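PDB 2E7Z: acetylene hydratase Ahy, which catalyses the hydration of acetylene to acetaldehyde, a non-redox reaction carried out with a tungsten bis(molybdopterin guanine dinucleotide) cofactor and a [4Fe-4S] cluster. Local coordinates for residues 119-122 with 123-127; 342-345 with 346-349. All coordinates share one frame; numbering follows the deposited sequence.

Interaction 1: 119-122 with 123-127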
# COMPACT_ATOMS: atom_id res chain seq x y z
N LEU A 119 13.28 -5.84 -11.44
CA LEU A 119 13.89 -5.51 -10.18
C LEU A 119 14.12 -6.75 -9.32
O LEU A 119 15.22 -6.98 -8.87
CB LEU A 119 13.08 -4.42 -9.46
CG LEU A 119 13.63 -3.89 -8.13
CD1 LEU A 119 13.34 -4.78 -6.89
CD2 LEU A 119 15.12 -3.49 -8.20
N ARG A 120 13.08 -7.55 -9.13
CA ARG A 120 13.30 -8.79 -8.36
C ARG A 120 14.19 -9.76 -9.16
O ARG A 120 14.93 -10.53 -8.57
CB ARG A 120 12.00 -9.48 -7.94
CG ARG A 120 11.18 -8.66 -6.96
CD ARG A 120 11.85 -8.41 -5.61
NE ARG A 120 12.08 -9.58 -4.74
CZ ARG A 120 11.18 -10.04 -3.88
NH1 ARG A 120 9.93 -9.57 -3.85
NH2 ARG A 120 11.53 -11.07 -3.10
N ARG A 121 14.11 -9.70 -10.50
CA ARG A 121 15.02 -10.48 -11.34
C ARG A 121 16.47 -10.21 -10.94
O ARG A 121 17.26 -11.12 -10.67
CB ARG A 121 14.75 -10.19 -12.80
CG ARG A 121 15.53 -11.03 -13.81
CD ARG A 121 15.12 -10.56 -15.19
NE ARG A 121 15.70 -11.35 -16.28
CZ ARG A 121 15.11 -12.41 -16.85
NH1 ARG A 121 13.90 -12.83 -16.43
NH2 ARG A 121 15.73 -13.08 -17.84
N PHE A 122 16.82 -8.93 -10.90
CA PHE A 122 18.15 -8.52 -10.49
C PHE A 122 18.51 -9.00 -9.09
O PHE A 122 19.58 -9.58 -8.88
CB PHE A 122 18.24 -6.98 -10.57
CG PHE A 122 19.49 -6.40 -9.97
CD1 PHE A 122 20.70 -6.47 -10.65
CD2 PHE A 122 19.45 -5.75 -8.75
CE1 PHE A 122 21.86 -5.97 -10.10
CE2 PHE A 122 20.62 -5.20 -8.20
CZ PHE A 122 21.82 -5.33 -8.88
N MET A 123 17.61 -8.77 -8.13
CA MET A 123 17.89 -9.18 -6.77
C MET A 123 18.05 -10.71 -6.67
O MET A 123 18.92 -11.18 -5.94
CB MET A 123 16.78 -8.74 -5.81
CG MET A 123 16.71 -7.22 -5.69
SD MET A 123 15.49 -6.73 -4.42
CE MET A 123 16.41 -7.17 -2.91
N ASN A 124 17.22 -11.45 -7.41
CA ASN A 124 17.25 -12.93 -7.34
C ASN A 124 18.50 -13.49 -7.96
O ASN A 124 19.04 -14.47 -7.47
CB ASN A 124 15.96 -13.48 -7.94
CG ASN A 124 14.77 -13.25 -7.02
OD1 ASN A 124 14.94 -13.10 -5.80
ND2 ASN A 124 13.55 -13.24 -7.58
N LEU A 125 19.01 -12.82 -8.99
CA LEU A 125 20.28 -13.21 -9.59
C LEU A 125 21.46 -12.83 -8.69
O LEU A 125 22.44 -13.57 -8.62
CB LEU A 125 20.46 -12.58 -10.98
CG LEU A 125 19.48 -13.15 -12.01
CD1 LEU A 125 19.37 -12.27 -13.21
CD2 LEU A 125 19.95 -14.55 -12.46
N LEU A 126 21.40 -11.69 -8.02
CA LEU A 126 22.48 -11.36 -7.09
C LEU A 126 22.48 -12.28 -5.88
O LEU A 126 23.55 -12.63 -5.37
CB LEU A 126 22.33 -9.94 -6.57
CG LEU A 126 22.81 -8.74 -7.37
CD1 LEU A 126 22.70 -7.51 -6.45
CD2 LEU A 126 24.24 -8.82 -7.93
N GLY A 127 21.29 -12.66 -5.42
CA GLY A 127 21.09 -13.54 -4.26
C GLY A 127 20.50 -12.86 -3.05
O GLY A 127 20.60 -13.36 -1.95
O HOH W 1 14.37 -11.17 -4.00

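Interaction 2: 342-345 with 346-349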
# COMPACT_ATOMS: atom_id res chain seq x y z
N ALA A 342 15.17 -18.83 -9.36
CA ALA A 342 16.60 -18.71 -9.39
C ALA A 342 17.25 -18.40 -8.06
O ALA A 342 18.42 -18.69 -7.89
CB ALA A 342 17.04 -17.69 -10.42
N LEU A 343 16.52 -17.76 -7.15
CA LEU A 343 17.09 -17.44 -5.84
C LEU A 343 17.23 -18.73 -5.02
O LEU A 343 16.23 -19.42 -4.79
CB LEU A 343 16.19 -16.50 -5.09
CG LEU A 343 16.67 -15.98 -3.73
CD1 LEU A 343 17.94 -15.15 -3.88
CD2 LEU A 343 15.58 -15.17 -3.10
N PRO A 344 18.46 -19.08 -4.61
CA PRO A 344 18.62 -20.36 -3.88
C PRO A 344 17.80 -20.44 -2.61
O PRO A 344 17.61 -19.42 -1.93
CB PRO A 344 20.12 -20.36 -3.54
CG PRO A 344 20.74 -19.58 -4.62
CD PRO A 344 19.76 -18.43 -4.82
N GLU A 345 17.38 -21.66 -2.25
CA GLU A 345 16.54 -21.85 -1.06
C GLU A 345 17.24 -21.29 0.18
O GLU A 345 16.60 -20.65 1.02
CB GLU A 345 16.22 -23.36 -0.87
CG GLU A 345 17.39 -24.22 -0.48
CD GLU A 345 16.99 -25.62 0.03
OE1 GLU A 345 16.28 -26.36 -0.69
OE2 GLU A 345 17.41 -25.97 1.16
N GLU A 346 18.55 -21.47 0.26
CA GLU A 346 19.32 -20.94 1.39
C GLU A 346 19.14 -19.44 1.54
O GLU A 346 18.99 -18.94 2.66
CB GLU A 346 20.79 -21.36 1.28
CG GLU A 346 21.03 -22.86 1.40
CD GLU A 346 21.07 -23.64 0.07
OE1 GLU A 346 20.49 -23.21 -0.98
OE2 GLU A 346 21.69 -24.72 0.09
N LYS A 347 19.15 -18.72 0.41
CA LYS A 347 18.93 -17.27 0.44
C LYS A 347 17.46 -16.90 0.75
O LYS A 347 17.18 -15.96 1.50
CB LYS A 347 19.38 -16.65 -0.89
CG LYS A 347 20.87 -16.79 -1.20
CD LYS A 347 21.76 -16.28 -0.06
CE LYS A 347 23.24 -16.35 -0.43
NZ LYS A 347 24.16 -16.00 0.69
N LYS A 348 16.51 -17.67 0.20
CA LYS A 348 15.10 -17.46 0.56
C LYS A 348 14.92 -17.55 2.07
O LYS A 348 14.23 -16.73 2.68
CB LYS A 348 14.17 -18.43 -0.16
CG LYS A 348 14.12 -18.26 -1.68
CD LYS A 348 12.93 -18.96 -2.24
CE LYS A 348 12.69 -18.69 -3.71
NZ LYS A 348 13.49 -19.62 -4.55
N LYS A 349 15.52 -18.59 2.67
CA LYS A 349 15.39 -18.80 4.10
C LYS A 349 15.93 -17.65 4.96
O LYS A 349 15.45 -17.44 6.07
CB LYS A 349 16.03 -20.16 4.49
CG LYS A 349 15.25 -21.37 4.02
CD LYS A 349 16.01 -22.69 4.33
CE LYS A 349 16.88 -23.12 3.15
NZ LYS A 349 17.86 -24.20 3.47

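Interaction 1: 119-122 with 123-127
R120 and N124, one helical turn apart, meet through a water and through the backbone. Going out along R120, CB lies 4.1 Å from N124 ND2. The chain then bends at chi2 and chi3, which brings CD past M123 SD at 4.2 Å and turns the guanidinium to the side where the water bridges it to N124. R120 NE donates to this water at 2.9 Å, in the guanidinium plane, and the water donates to N124 OD1. NH1 and NH2 reach out of the helix to the carbonyls of A386 and F387, while N124 ND2 binds the carbonyl of Q338. In the backbone, N124 N donates to R120 O at 2.7 Å, one of four consecutive i to i+4 bonds from L119 O through F122 O.

The same M123 SD also rests against L119 CD1 at 3.8 Å. On another side of the helix F122 holds its ring out with CG anti to the backbone N (chi1 171°), and L126 comes over one face, its CG 4.2 Å from the centroid in a CH-pi contact displaced toward the rim; L126 CD1 closes on F122 CZ at 3.4 Å. With an alanine here, L126 would probably lose its aromatic face and a gap would open against I495 and L498 of helix 491-501.

G127 ends the helix with positive phi, its N still bonded to M123 O. This is the helix of the beta-alpha-beta unit between strands 103-107 and 131-132, and its chemistry is divided: apolar side chains pack on those strands and on helix 491-501, while the buried R120 and N124 satisfy their polar ends with carbonyls and a shared water.

Interaction 2: 342-345 with 346-349
K348 reaches back past the start of its own helix, its NZ donating to L343 O at 2.8 Å, in the carbonyl plane. A bend at the last torsion (chi4 86°) turns the ammonium toward that carbonyl, while K348 CG packs on L343 CD2 at 3.7 Å. The other branch of the leucine, CD1, meets K347 CB at 3.6 Å, so L343 straddles two neighbouring lysine stems.

One step out, P344 holds the N-cap position. Its carbonyl O receives K348 N at 3.0 Å and, weakly, K347 N. E345 O takes K349 N, and the same two residues are joined at their ends: K349 NZ makes a salt bridge with E345 OE2 at 2.9 Å, approaching on the anti side and out of the carboxylate plane. E346, bent at chi2, also leans back, its OE1 3.3 Å from E345 CG.

Farther out, K348 NZ also binds the carbonyl of H340, and its charge makes a cation-pi contact with Y362; K347 NZ forms a salt bridge with E101. The buried ammonium of K348 thus ties the incoming loop to the first turn of helix 345-350, its charge probably eased by carbonyls and an aromatic ring, whereas the E345–K349 pair lies on the exposed side.

In the fold
From the N terminus, strand 103-107 leads into helix 118-126, where interaction 1 lies, and the chain leaves at G127 for strand 131-132. Interaction 2 comes some two hundred residues later, at the entry to helix 345-350. Each contact is local and closes only a helical turn or cap; the two run in series, neither nested nor crossed. In space they meet, with centres about 11 Å apart: L343 CD2 sits 3.5 Å from N124 OD1, and K347 CG packs against G127 O. The end of one helix therefore lies against the start of the other. L343 also touches P129, and H340, just upstream, packs against N124, joining the loop after helix 334-337 to the beta-alpha-beta unit.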